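Local coordinates for protein heat shock protease HtrA (Thermotoga maritima, PDB 1L1J) that probably cleaves proteins by serine-type endopeptidase activity, as the trypsin-like protease domain of a periplasmic, ATP-independent heat-shock protease, at residues 85-90 with 143-148; 7-12 with 186-191; 18-23 with 69-74; 61-66 with 105-110; 132-137 with 172-177. All blocks are in the same frame, centred on the assembly; numbering follows the deposited sequence.

Contact 1 (85-90 with 143-148); sequences TMLDGS and FQHTVT
One leucine carries most of this contact, and it rests largely on main chain. CD2 of Leu87 packs against the peptide link between Phe143 and Gln144. It lies 3.9 Å from Phe143 C and 3.9 Å from Gln144 N. The other methyl, Leu87 CD1, approaches the ring of His145 obliquely and comes to 4.2 Å from its ND1. The two methyls thus sit on successive parts of the same chain. The His145 ring gets there because its CG lies between the backbone N and the carbonyl carbon, with chi1 50°. Phe143 and Gln144 take part mainly through their backbone; their CB atoms point away from the loop. The contact is van der Waals packing of methyls on main chain and on an imidazole, at the surface.

Leu87 is held out by a type I beta turn from Met86 to Gly89. The turn is tied by Gly89 N to Met86 O at 3.0 Å and by Met86 N to Ser90 O at 3.0 Å. Asp88 adds an Asx turn, in which its OD1 accepts from Ser90 N. Ser90 OG donates to the same oxygen on its syn side. Ser90 OG is also hydrogen-bonded with Tyr92 OH. One carboxylate oxygen therefore gathers both groups of Ser90 and helps to fix the loop.

The loop joins strands 83-85 and 91-93 of the first sheet. The other segment runs into strand 146-160 of the second sheet, so the contact bridges the two halves of the protease fold. Leu87 and His145 both also touch Ala14. His145 further packs on Val10 of helix 5-13.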
# COMPACT_ATOMS: atom_id res chain seq x y z
N THR A 85 -11.34 -5.89 -0.85
CA THR A 85 -12.10 -6.16 0.36
C THR A 85 -11.94 -4.99 1.36
O THR A 85 -10.84 -4.46 1.53
CB THR A 85 -11.65 -7.49 1.02
OG1 THR A 85 -11.57 -8.52 0.01
CG2 THR A 85 -12.64 -7.91 2.09
N MET A 86 -13.03 -4.58 2.00
CA MET A 86 -12.99 -3.47 2.94
C MET A 86 -13.14 -3.85 4.41
O MET A 86 -13.49 -4.98 4.75
CB MET A 86 -14.07 -2.44 2.59
CG MET A 86 -13.62 -1.33 1.65
SD MET A 86 -14.93 -0.09 1.39
CE MET A 86 -14.72 1.03 2.79
N LEU A 87 -12.87 -2.88 5.28
CA LEU A 87 -12.94 -3.09 6.71
C LEU A 87 -14.34 -3.43 7.18
O LEU A 87 -14.50 -4.23 8.10
CB LEU A 87 -12.45 -1.86 7.48
CG LEU A 87 -11.11 -1.99 8.21
CD1 LEU A 87 -10.95 -0.80 9.13
CD2 LEU A 87 -11.06 -3.28 9.02
N ASP A 88 -15.36 -2.83 6.56
CA ASP A 88 -16.73 -3.12 6.99
C ASP A 88 -17.12 -4.55 6.60
O ASP A 88 -18.12 -5.08 7.08
CB ASP A 88 -17.74 -2.10 6.41
CG ASP A 88 -17.86 -2.18 4.89
OD1 ASP A 88 -17.54 -3.26 4.33
OD2 ASP A 88 -18.30 -1.17 4.27
N GLY A 89 -16.30 -5.16 5.75
CA GLY A 89 -16.56 -6.53 5.32
C GLY A 89 -16.95 -6.65 3.86
O GLY A 89 -16.67 -7.66 3.22
N SER A 90 -17.58 -5.60 3.33
CA SER A 90 -18.04 -5.56 1.94
C SER A 90 -16.95 -5.84 0.91
O SER A 90 -15.81 -5.40 1.07
CB SER A 90 -18.69 -4.20 1.66
OG SER A 90 -17.78 -3.12 1.80
N PHE A 143 -10.41 -7.98 7.11
CA PHE A 143 -11.21 -7.74 8.31
C PHE A 143 -10.50 -7.07 9.47
O PHE A 143 -11.10 -6.87 10.53
CB PHE A 143 -11.83 -9.06 8.78
CG PHE A 143 -10.87 -10.20 8.83
CD1 PHE A 143 -10.04 -10.37 9.93
CD2 PHE A 143 -10.77 -11.09 7.76
CE1 PHE A 143 -9.13 -11.43 9.97
CE2 PHE A 143 -9.87 -12.14 7.79
CZ PHE A 143 -9.04 -12.32 8.90
N GLN A 144 -9.23 -6.73 9.27
CA GLN A 144 -8.45 -6.03 10.29
C GLN A 144 -7.21 -5.39 9.69
O GLN A 144 -6.57 -5.95 8.80
CB GLN A 144 -8.01 -6.95 11.42
CG GLN A 144 -7.27 -6.19 12.51
CD GLN A 144 -6.55 -7.11 13.47
OE1 GLN A 144 -5.54 -7.72 13.13
NE2 GLN A 144 -7.07 -7.20 14.70
N HIS A 145 -6.89 -4.22 10.21
CA HIS A 145 -5.74 -3.45 9.78
C HIS A 145 -4.50 -3.69 10.66
O HIS A 145 -4.58 -3.66 11.90
CB HIS A 145 -6.11 -1.98 9.84
CG HIS A 145 -6.72 -1.59 11.14
ND1 HIS A 145 -7.87 -2.17 11.62
CD2 HIS A 145 -6.34 -0.69 12.08
CE1 HIS A 145 -8.18 -1.65 12.79
NE2 HIS A 145 -7.26 -0.74 13.09
N THR A 146 -3.35 -3.95 10.03
CA THR A 146 -2.10 -4.15 10.75
C THR A 146 -1.42 -2.78 10.79
O THR A 146 -1.58 -1.99 9.87
CB THR A 146 -1.18 -5.16 10.03
OG1 THR A 146 -1.20 -4.91 8.62
CG2 THR A 146 -1.64 -6.57 10.28
N VAL A 147 -0.66 -2.50 11.85
CA VAL A 147 0.01 -1.20 11.96
C VAL A 147 1.44 -1.28 12.51
O VAL A 147 1.71 -2.06 13.41
CB VAL A 147 -0.82 -0.25 12.86
CG1 VAL A 147 0.01 0.95 13.28
CG2 VAL A 147 -2.06 0.23 12.10
N THR A 148 2.34 -0.48 11.95
CA THR A 148 3.73 -0.43 12.42
C THR A 148 4.11 1.03 12.48
O THR A 148 3.71 1.82 11.64
CB THR A 148 4.74 -1.20 11.51
OG1 THR A 148 4.75 -0.63 10.20
CG2 THR A 148 4.36 -2.66 11.42

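Contact 2 (7-12 with 186-191); sequences VNVVEA and PLLNIH
Val9 and Leu188 form the tight part of this contact. Val9 CG1 meets Leu188 CD1 at 3.4 Å, and the two side chains slide past each other in opposite directions. Both have CB directed at the facing segment, and both are buried. The two branches of Val9 divide the work. CG1 lies anti to the backbone N, with chi1 162°, and takes the leucine methyl. CG2 lies over the turn that follows the strand, 3.7 Å from Ile190 O and 3.8 Å from Asn189 O. These are contacts of a methyl with main-chain oxygens.

The other side is loose. Ile190 turns its CB away from the helix, and its side chain makes no contact with the helix segment. His191 is exposed, and its CB also points away. Val7 and Glu11 are exposed in the isolated chain, and Val9 alone of the helix segment makes the contacts. Within the helix, Glu11 N is hydrogen-bonded to Val7 O at 3.0 Å.

The arrangement docks the N-terminal helix 5-13 on the second sheet of the protease domain. Strand 186-188 runs antiparallel to both 133-138 and 193-198, and Leu188 pairs through its backbone with Ile135. Leu188 also packs on Ile137 and Val194. Val9 reaches Ile135, and the next residue, Val10, lies on Ile137 and His145.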
# COMPACT_ATOMS: atom_id res chain seq x y z
N VAL A 7 -2.93 6.21 17.91
CA VAL A 7 -4.15 5.42 18.03
C VAL A 7 -5.27 6.14 17.31
O VAL A 7 -6.09 5.54 16.61
CB VAL A 7 -4.54 5.23 19.50
CG1 VAL A 7 -5.86 4.46 19.60
CG2 VAL A 7 -3.43 4.51 20.23
N ASN A 8 -5.30 7.45 17.51
CA ASN A 8 -6.32 8.27 16.88
C ASN A 8 -6.25 8.20 15.37
O ASN A 8 -7.24 7.88 14.73
CB ASN A 8 -6.19 9.71 17.37
CG ASN A 8 -6.60 9.85 18.83
OD1 ASN A 8 -5.98 10.60 19.60
ND2 ASN A 8 -7.66 9.14 19.21
N VAL A 9 -5.08 8.48 14.79
CA VAL A 9 -4.95 8.43 13.34
C VAL A 9 -5.50 7.13 12.75
O VAL A 9 -6.35 7.16 11.84
CB VAL A 9 -3.48 8.59 12.90
CG1 VAL A 9 -3.31 8.09 11.46
CG2 VAL A 9 -3.09 10.05 12.98
N VAL A 10 -5.03 6.01 13.26
CA VAL A 10 -5.46 4.70 12.79
C VAL A 10 -6.98 4.59 12.84
O VAL A 10 -7.63 4.25 11.85
CB VAL A 10 -4.81 3.58 13.65
CG1 VAL A 10 -5.48 2.24 13.39
CG2 VAL A 10 -3.33 3.48 13.32
N GLU A 11 -7.54 4.88 14.01
CA GLU A 11 -8.98 4.83 14.21
C GLU A 11 -9.65 5.63 13.11
O GLU A 11 -10.75 5.30 12.65
CB GLU A 11 -9.35 5.45 15.56
CG GLU A 11 -10.41 4.70 16.33
CD GLU A 11 -9.85 3.43 16.95
OE1 GLU A 11 -9.07 3.55 17.92
OE2 GLU A 11 -10.19 2.32 16.45
N ALA A 12 -8.98 6.69 12.67
CA ALA A 12 -9.51 7.56 11.63
C ALA A 12 -9.24 7.12 10.21
O ALA A 12 -10.09 7.31 9.34
CB ALA A 12 -8.98 8.98 11.82
N PRO A 186 -1.17 2.90 3.19
CA PRO A 186 -0.55 4.22 3.19
C PRO A 186 0.46 4.42 4.32
O PRO A 186 0.47 3.66 5.30
CB PRO A 186 -1.74 5.15 3.34
CG PRO A 186 -2.57 4.40 4.35
CD PRO A 186 -2.49 2.95 3.85
N LEU A 187 1.30 5.44 4.18
CA LEU A 187 2.29 5.81 5.19
C LEU A 187 1.82 7.19 5.64
O LEU A 187 1.95 8.16 4.89
CB LEU A 187 3.70 5.91 4.59
CG LEU A 187 4.83 6.13 5.61
CD1 LEU A 187 5.02 4.85 6.42
CD2 LEU A 187 6.12 6.49 4.92
N LEU A 188 1.29 7.30 6.85
CA LEU A 188 0.76 8.58 7.35
C LEU A 188 1.61 9.41 8.33
O LEU A 188 2.65 8.97 8.83
CB LEU A 188 -0.61 8.34 8.00
CG LEU A 188 -1.69 7.55 7.26
CD1 LEU A 188 -2.66 6.99 8.30
CD2 LEU A 188 -2.41 8.42 6.23
N ASN A 189 1.10 10.61 8.59
CA ASN A 189 1.65 11.60 9.51
C ASN A 189 0.98 11.46 10.85
O ASN A 189 0.23 10.52 11.09
CB ASN A 189 1.33 13.00 9.05
CG ASN A 189 2.13 13.42 7.89
OD1 ASN A 189 1.87 14.46 7.29
ND2 ASN A 189 3.15 12.62 7.56
N ILE A 190 1.24 12.42 11.73
CA ILE A 190 0.59 12.44 13.03
C ILE A 190 -0.66 13.22 12.75
O ILE A 190 -1.55 13.33 13.58
CB ILE A 190 1.41 13.17 14.11
CG1 ILE A 190 2.51 14.04 13.47
CG2 ILE A 190 1.92 12.16 15.12
CD1 ILE A 190 3.62 13.26 12.70
N HIS A 191 -0.73 13.76 11.54
CA HIS A 191 -1.87 14.55 11.12
C HIS A 191 -2.88 13.78 10.27
O HIS A 191 -3.89 14.33 9.86
CB HIS A 191 -1.40 15.79 10.36
CG HIS A 191 -0.49 16.66 11.17
ND1 HIS A 191 0.86 16.42 11.29
CD2 HIS A 191 -0.75 17.75 11.94
CE1 HIS A 191 1.40 17.32 12.10
NE2 HIS A 191 0.44 18.13 12.51

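Contact 3 (18-23 with 69-74); sequences VKIDVV and ILTNYH
Ile20 and Thr71 reach toward each other tip to tip. The methyl Ile20 CD1 ends 3.8 Å from Thr71 OG1 and 4.0 Å from Thr71 CG2, so it sits over the end of the threonine rather than on one branch. Ile20 is extended, with CD1 anti along the chain (chi2 -179°), and this gives it the reach. The hydroxyl of Thr71 is only a packing neighbour here. It is hydrogen-bonded to Ser59 O, on the strand lying between the two segments.

Two residues earlier on each strand, Val18 CG2 meets Ile69 CD1 at 4.2 Å. All four side chains have CB directed at the other strand and are buried. The backbones stay apart, with 8.9 Å between Ile20 CA and Thr71 CA.

Beyond Thr71 the strand runs into helix 73-76. Asn72 CB lies 3.5 Å above one face of the His74 ring, offset toward its rim. His74 ND1 is hydrogen-bonded to Asp104 OD1, and Asn72 OD1 to Ser183 OG. The contact is core packing between second-neighbour strands of an antiparallel beta barrel, beside the probable Ser-His-Asp triad of a trypsin-like protease.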
# COMPACT_ATOMS: atom_id res chain seq x y z
N VAL A 18 -7.78 -0.76 2.28
CA VAL A 18 -8.34 -1.99 1.75
C VAL A 18 -7.35 -3.10 1.44
O VAL A 18 -6.15 -2.91 1.48
CB VAL A 18 -9.11 -1.72 0.43
CG1 VAL A 18 -10.03 -0.54 0.59
CG2 VAL A 18 -8.12 -1.49 -0.70
N LYS A 19 -7.92 -4.26 1.12
CA LYS A 19 -7.19 -5.47 0.76
C LYS A 19 -7.28 -5.61 -0.77
O LYS A 19 -8.19 -5.07 -1.40
CB LYS A 19 -7.86 -6.68 1.43
CG LYS A 19 -7.54 -8.04 0.80
CD LYS A 19 -8.49 -9.12 1.29
CE LYS A 19 -8.25 -10.45 0.56
NZ LYS A 19 -9.29 -11.50 0.84
N ILE A 20 -6.34 -6.32 -1.38
CA ILE A 20 -6.37 -6.50 -2.82
C ILE A 20 -5.91 -7.91 -3.20
O ILE A 20 -4.71 -8.20 -3.21
CB ILE A 20 -5.50 -5.44 -3.53
CG1 ILE A 20 -6.02 -4.05 -3.18
CG2 ILE A 20 -5.55 -5.65 -5.03
CD1 ILE A 20 -5.28 -2.93 -3.83
N ASP A 21 -6.87 -8.77 -3.49
CA ASP A 21 -6.60 -10.15 -3.86
C ASP A 21 -6.93 -10.38 -5.33
O ASP A 21 -7.99 -9.99 -5.81
CB ASP A 21 -7.38 -11.13 -2.96
CG ASP A 21 -8.85 -10.72 -2.75
OD1 ASP A 21 -9.11 -9.54 -2.43
OD2 ASP A 21 -9.74 -11.59 -2.89
N VAL A 22 -5.99 -11.01 -6.03
CA VAL A 22 -6.11 -11.29 -7.46
C VAL A 22 -5.94 -12.79 -7.73
O VAL A 22 -4.86 -13.35 -7.49
CB VAL A 22 -5.03 -10.50 -8.24
CG1 VAL A 22 -5.05 -10.88 -9.72
CG2 VAL A 22 -5.25 -9.02 -8.05
N VAL A 23 -6.99 -13.43 -8.23
CA VAL A 23 -6.96 -14.87 -8.51
C VAL A 23 -5.96 -15.24 -9.61
O VAL A 23 -5.56 -14.39 -10.42
CB VAL A 23 -8.36 -15.40 -8.90
CG1 VAL A 23 -8.31 -16.90 -9.19
CG2 VAL A 23 -9.35 -15.12 -7.78
N ILE A 69 -8.74 4.23 -5.78
CA ILE A 69 -7.78 3.62 -4.88
C ILE A 69 -6.34 3.58 -5.40
O ILE A 69 -6.09 3.40 -6.59
CB ILE A 69 -8.23 2.17 -4.58
CG1 ILE A 69 -9.51 2.20 -3.75
CG2 ILE A 69 -7.12 1.40 -3.87
CD1 ILE A 69 -10.16 0.83 -3.58
N LEU A 70 -5.39 3.75 -4.48
CA LEU A 70 -3.98 3.71 -4.83
C LEU A 70 -3.39 2.47 -4.18
O LEU A 70 -3.93 1.95 -3.20
CB LEU A 70 -3.26 4.95 -4.30
CG LEU A 70 -3.36 6.20 -5.18
CD1 LEU A 70 -3.07 7.47 -4.38
CD2 LEU A 70 -2.40 6.02 -6.34
N THR A 71 -2.28 2.00 -4.74
CA THR A 71 -1.60 0.83 -4.22
C THR A 71 -0.30 0.66 -4.97
O THR A 71 0.12 1.54 -5.72
CB THR A 71 -2.43 -0.45 -4.37
OG1 THR A 71 -1.74 -1.54 -3.74
CG2 THR A 71 -2.63 -0.77 -5.85
N ASN A 72 0.35 -0.48 -4.76
CA ASN A 72 1.59 -0.76 -5.45
C ASN A 72 1.31 -1.48 -6.76
O ASN A 72 0.48 -2.39 -6.81
CB ASN A 72 2.51 -1.58 -4.55
CG ASN A 72 3.52 -0.73 -3.82
OD1 ASN A 72 4.09 -1.14 -2.81
ND2 ASN A 72 3.76 0.47 -4.35
N TYR A 73 2.00 -1.07 -7.83
CA TYR A 73 1.79 -1.69 -9.12
C TYR A 73 2.11 -3.17 -9.07
O TYR A 73 1.40 -3.97 -9.66
CB TYR A 73 2.66 -1.04 -10.19
CG TYR A 73 2.41 -1.64 -11.57
CD1 TYR A 73 1.20 -1.40 -12.23
CD2 TYR A 73 3.36 -2.46 -12.19
CE1 TYR A 73 0.94 -1.96 -13.47
CE2 TYR A 73 3.11 -3.03 -13.44
CZ TYR A 73 1.89 -2.77 -14.07
OH TYR A 73 1.62 -3.32 -15.30
N HIS A 74 3.18 -3.54 -8.37
CA HIS A 74 3.54 -4.95 -8.29
C HIS A 74 2.40 -5.74 -7.67
O HIS A 74 2.23 -6.92 -7.95
CB HIS A 74 4.83 -5.14 -7.47
CG HIS A 74 4.70 -4.84 -6.01
ND1 HIS A 74 5.45 -3.87 -5.38
CD2 HIS A 74 3.92 -5.39 -5.05
CE1 HIS A 74 5.15 -3.84 -4.10
NE2 HIS A 74 4.22 -4.76 -3.87

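Contact 4 (61-66 with 105-110); sequences FIFDPE and IAVIKI
Phe63 and Val107 are brought together by their first torsions. A chi1 of 61° tucks the Phe63 ring back over its own main chain, and in Val107 the branch CG2 is the one trans to N. The two side chains then cross at about a right angle. Val107 CG2 meets the ring at its edge, in the ring plane, 3.6 Å from both Phe63 CE2 and Phe63 CZ. This apolar pair is buried.

Lys109 makes a second, more peripheral meeting. Its chain bends at chi2 and again at chi4. The bends fold the amine back to Ile110 O, where Lys109 NZ makes a hydrogen bond of 3.1 Å. The donor stands above the carbonyl plane, 63° out of it, and not on a lone pair. NZ also lies near Glu66 O, but that bond is weak and the oxygen is doubtfully placed. Glu66 CB packs 4.1 Å from Lys109 CE. The carboxylate is farther off, with Glu66 OE2 6.5 Å from Lys109 NZ. The Lys109 amine also makes a cation-pi contact with Tyr68. With an alanine here, Ile110 O is likely to lose its amine partner, Tyr68 its cation-pi mate and Glu66 CB part of its cover.

Strand 68-72 lies between the two segments in the first antiparallel sheet. Phe63 packs on Tyr68 and Leu70 of that strand and on Leu223 of helix 216-223. Ile105, at the other end of its strand, also meets this helix, through Val219 and Phe222.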
# COMPACT_ATOMS: atom_id res chain seq x y z
N PHE A 61 -5.48 2.09 -0.77
CA PHE A 61 -6.31 3.01 -0.04
C PHE A 61 -7.08 3.97 -0.94
O PHE A 61 -6.58 4.44 -1.97
CB PHE A 61 -5.47 3.77 0.99
CG PHE A 61 -4.30 4.50 0.41
CD1 PHE A 61 -4.37 5.86 0.14
CD2 PHE A 61 -3.11 3.84 0.14
CE1 PHE A 61 -3.28 6.54 -0.39
CE2 PHE A 61 -2.01 4.50 -0.39
CZ PHE A 61 -2.10 5.86 -0.65
N ILE A 62 -8.32 4.23 -0.52
CA ILE A 62 -9.23 5.11 -1.23
C ILE A 62 -8.80 6.54 -0.97
O ILE A 62 -8.72 6.98 0.18
CB ILE A 62 -10.68 4.90 -0.74
CG1 ILE A 62 -11.05 3.41 -0.87
CG2 ILE A 62 -11.63 5.77 -1.53
CD1 ILE A 62 -12.20 2.97 -0.01
N PHE A 63 -8.51 7.27 -2.05
CA PHE A 63 -8.08 8.66 -1.93
C PHE A 63 -9.12 9.67 -2.36
O PHE A 63 -8.88 10.88 -2.31
CB PHE A 63 -6.76 8.88 -2.70
CG PHE A 63 -6.84 8.60 -4.18
CD1 PHE A 63 -7.16 9.61 -5.08
CD2 PHE A 63 -6.50 7.35 -4.69
CE1 PHE A 63 -7.13 9.38 -6.46
CE2 PHE A 63 -6.47 7.11 -6.06
CZ PHE A 63 -6.79 8.13 -6.95
N ASP A 64 -10.29 9.19 -2.77
CA ASP A 64 -11.37 10.07 -3.19
C ASP A 64 -12.67 9.27 -3.26
O ASP A 64 -12.75 8.26 -3.96
CB ASP A 64 -11.03 10.74 -4.53
CG ASP A 64 -10.32 12.11 -4.35
OD1 ASP A 64 -9.64 12.57 -5.29
OD2 ASP A 64 -10.47 12.73 -3.27
N PRO A 65 -13.70 9.73 -2.53
CA PRO A 65 -15.05 9.15 -2.40
C PRO A 65 -15.63 8.38 -3.57
O PRO A 65 -16.36 7.41 -3.38
CB PRO A 65 -15.91 10.36 -2.01
CG PRO A 65 -15.14 11.53 -2.57
CD PRO A 65 -13.73 11.16 -2.20
N GLU A 66 -15.30 8.80 -4.78
CA GLU A 66 -15.79 8.14 -5.98
C GLU A 66 -15.37 6.67 -6.04
O GLU A 66 -15.86 5.92 -6.88
CB GLU A 66 -15.29 8.86 -7.24
CG GLU A 66 -15.01 10.35 -7.04
CD GLU A 66 -13.64 10.60 -6.41
OE1 GLU A 66 -13.42 11.72 -5.90
OE2 GLU A 66 -12.79 9.68 -6.43
N ILE A 105 3.45 2.67 -8.86
CA ILE A 105 2.21 3.28 -8.38
C ILE A 105 1.12 2.64 -9.22
O ILE A 105 1.38 2.18 -10.34
CB ILE A 105 2.18 4.80 -8.62
CG1 ILE A 105 3.29 5.48 -7.81
CG2 ILE A 105 0.83 5.37 -8.23
CD1 ILE A 105 3.29 7.00 -7.92
N ALA A 106 -0.11 2.61 -8.71
CA ALA A 106 -1.21 2.01 -9.45
C ALA A 106 -2.53 2.43 -8.85
O ALA A 106 -2.74 2.32 -7.65
CB ALA A 106 -1.08 0.50 -9.43
N VAL A 107 -3.43 2.92 -9.70
CA VAL A 107 -4.74 3.34 -9.23
C VAL A 107 -5.84 2.37 -9.67
O VAL A 107 -5.81 1.81 -10.77
CB VAL A 107 -5.08 4.77 -9.72
CG1 VAL A 107 -5.15 4.80 -11.23
CG2 VAL A 107 -6.38 5.24 -9.09
N ILE A 108 -6.81 2.18 -8.79
CA ILE A 108 -7.91 1.27 -9.00
C ILE A 108 -9.24 1.98 -8.74
O ILE A 108 -9.24 3.07 -8.17
CB ILE A 108 -7.72 0.05 -8.07
CG1 ILE A 108 -7.34 -1.16 -8.91
CG2 ILE A 108 -8.94 -0.15 -7.18
CD1 ILE A 108 -6.04 -0.98 -9.66
N LYS A 109 -10.34 1.38 -9.18
CA LYS A 109 -11.66 1.99 -9.01
C LYS A 109 -12.79 1.02 -8.64
O LYS A 109 -13.01 -0.01 -9.31
CB LYS A 109 -12.03 2.76 -10.29
CG LYS A 109 -13.36 3.48 -10.24
CD LYS A 109 -13.37 4.56 -9.18
CE LYS A 109 -14.64 5.40 -9.28
NZ LYS A 109 -15.89 4.60 -9.10
N ILE A 110 -13.51 1.37 -7.58
CA ILE A 110 -14.62 0.57 -7.07
C ILE A 110 -15.97 1.27 -7.24
O ILE A 110 -16.15 2.44 -6.89
CB ILE A 110 -14.39 0.22 -5.58
CG1 ILE A 110 -13.78 -1.17 -5.48
CG2 ILE A 110 -15.68 0.28 -4.81
CD1 ILE A 110 -12.48 -1.29 -6.18

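Contact 5 (132-137 with 172-177); sequences EWAIAI and IQTDAA
Ala134 lays its CB on the methyl branch of Thr174, with CB to CG2 at 3.5 Å. The pair lies inside the second sheet of a trypsin-like fold, which curls in the manner of the beta barrels of this family. Strand 146-160 runs between the two segments and is antiparallel to both. The contact therefore joins second-neighbour strands across the curve of the sheet.

The side chains that meet are all small. Ala134, Thr174, Ala136 and Ala176 each direct CB at the other segment, and all four are buried. Thr174 uses its carbon branch: CG2, rather than OG1, is the branch that meets the alanine. Two residues on, Ala176 CB lies 4.3 Å from Ala134 O. This is a methyl beside a main-chain oxygen. The backbones come close here, with 7.0 Å between Ala136 CA and Ala176 CA.

The second segment leaves its strand after Thr174. Asp175 OD1 is hydrogen-bonded to Val151 N, which ties the start of this loop back to the middle strand. The loop then passes beside the probable substrate site. The side chain of Ala136 is about 4 Å from that of Asn182, which is predicted to bind substrate. Ala177 O is hydrogen-bonded to both Asn182 ND2 and Thr148 OG1. At the far end of the contact, this same Ala177 O lies 4.5 Å from Ala136 CB.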
# COMPACT_ATOMS: atom_id res chain seq x y z
N GLU A 132 10.06 12.72 12.02
CA GLU A 132 8.64 12.81 12.30
C GLU A 132 8.05 11.42 12.26
O GLU A 132 8.48 10.59 11.46
CB GLU A 132 7.93 13.70 11.28
CG GLU A 132 8.00 13.21 9.85
CD GLU A 132 6.87 13.75 9.00
OE1 GLU A 132 6.59 14.96 9.08
OE2 GLU A 132 6.26 12.97 8.25
N TRP A 133 7.07 11.16 13.11
CA TRP A 133 6.46 9.84 13.16
C TRP A 133 5.72 9.49 11.88
O TRP A 133 5.01 10.33 11.32
CB TRP A 133 5.47 9.74 14.33
CG TRP A 133 6.08 9.98 15.67
CD1 TRP A 133 6.08 11.14 16.38
CD2 TRP A 133 6.81 9.02 16.46
NE1 TRP A 133 6.76 10.97 17.56
CE2 TRP A 133 7.23 9.69 17.63
CE3 TRP A 133 7.17 7.68 16.28
CZ2 TRP A 133 7.96 9.05 18.63
CZ3 TRP A 133 7.90 7.04 17.27
CH2 TRP A 133 8.30 7.73 18.43
N ALA A 134 5.90 8.25 11.43
CA ALA A 134 5.22 7.75 10.24
C ALA A 134 4.43 6.50 10.65
O ALA A 134 4.95 5.63 11.35
CB ALA A 134 6.21 7.41 9.16
N ILE A 135 3.18 6.41 10.23
CA ILE A 135 2.39 5.26 10.61
C ILE A 135 2.05 4.48 9.36
O ILE A 135 1.37 4.99 8.49
CB ILE A 135 1.09 5.73 11.33
CG1 ILE A 135 1.41 6.87 12.30
CG2 ILE A 135 0.48 4.58 12.12
CD1 ILE A 135 0.20 7.48 12.98
N ALA A 136 2.54 3.25 9.27
CA ALA A 136 2.26 2.41 8.11
C ALA A 136 0.99 1.62 8.38
O ALA A 136 0.86 1.02 9.45
CB ALA A 136 3.40 1.47 7.87
N ILE A 137 0.04 1.63 7.45
CA ILE A 137 -1.19 0.87 7.66
C ILE A 137 -1.40 -0.15 6.56
O ILE A 137 -1.19 0.15 5.38
CB ILE A 137 -2.44 1.76 7.73
CG1 ILE A 137 -2.26 2.86 8.78
CG2 ILE A 137 -3.64 0.91 8.13
CD1 ILE A 137 -3.54 3.42 9.33
N ILE A 172 10.98 7.26 0.25
CA ILE A 172 11.03 7.76 1.61
C ILE A 172 11.41 6.53 2.42
O ILE A 172 10.91 5.44 2.15
CB ILE A 172 9.65 8.26 2.10
CG1 ILE A 172 9.36 9.64 1.48
CG2 ILE A 172 9.63 8.31 3.63
CD1 ILE A 172 7.92 10.10 1.55
N GLN A 173 12.30 6.71 3.38
CA GLN A 173 12.76 5.62 4.24
C GLN A 173 12.18 5.79 5.65
O GLN A 173 11.98 6.92 6.11
CB GLN A 173 14.29 5.62 4.29
CG GLN A 173 14.93 4.40 4.94
CD GLN A 173 16.44 4.58 5.11
OE1 GLN A 173 17.10 5.17 4.25
NE2 GLN A 173 16.99 4.07 6.21
N THR A 174 11.90 4.67 6.33
CA THR A 174 11.36 4.69 7.70
C THR A 174 11.91 3.53 8.49
O THR A 174 12.32 2.51 7.92
CB THR A 174 9.81 4.49 7.76
OG1 THR A 174 9.34 3.97 6.51
CG2 THR A 174 9.11 5.79 8.09
N ASP A 175 11.93 3.67 9.80
CA ASP A 175 12.39 2.56 10.62
C ASP A 175 11.12 1.81 11.03
O ASP A 175 11.16 0.91 11.87
CB ASP A 175 13.20 3.04 11.82
CG ASP A 175 12.57 4.20 12.52
OD1 ASP A 175 11.35 4.40 12.36
OD2 ASP A 175 13.29 4.91 13.24
N ALA A 176 9.99 2.19 10.42
CA ALA A 176 8.72 1.51 10.64
C ALA A 176 8.77 0.29 9.73
O ALA A 176 9.13 0.40 8.57
CB ALA A 176 7.57 2.39 10.22
N ALA A 177 8.42 -0.88 10.25
CA ALA A 177 8.49 -2.08 9.43
C ALA A 177 7.53 -2.05 8.25
O ALA A 177 6.33 -1.84 8.41
CB ALA A 177 8.20 -3.30 10.27

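Overall arrangement
The contacts fall into two groups that match the two halves of a trypsin-like protease. Contacts 3 and 4 share the first antiparallel sheet, with centres about 10 Å apart. Contacts 2 and 5 share the second sheet, with centres about 11 Å apart and strands 133-138 and 186-188 as neighbours. Contact 1 spans the halves and touches all the others. Contacts 4 and 5 lie on opposite sides of the chain's centre, with centres about 22 Å apart. Along the chain, contact 2 joins the N-terminal helix to a late strand and encloses the rest. Contact 3 closes before contacts 1 and 5 open. The probable triad draws residues from both halves.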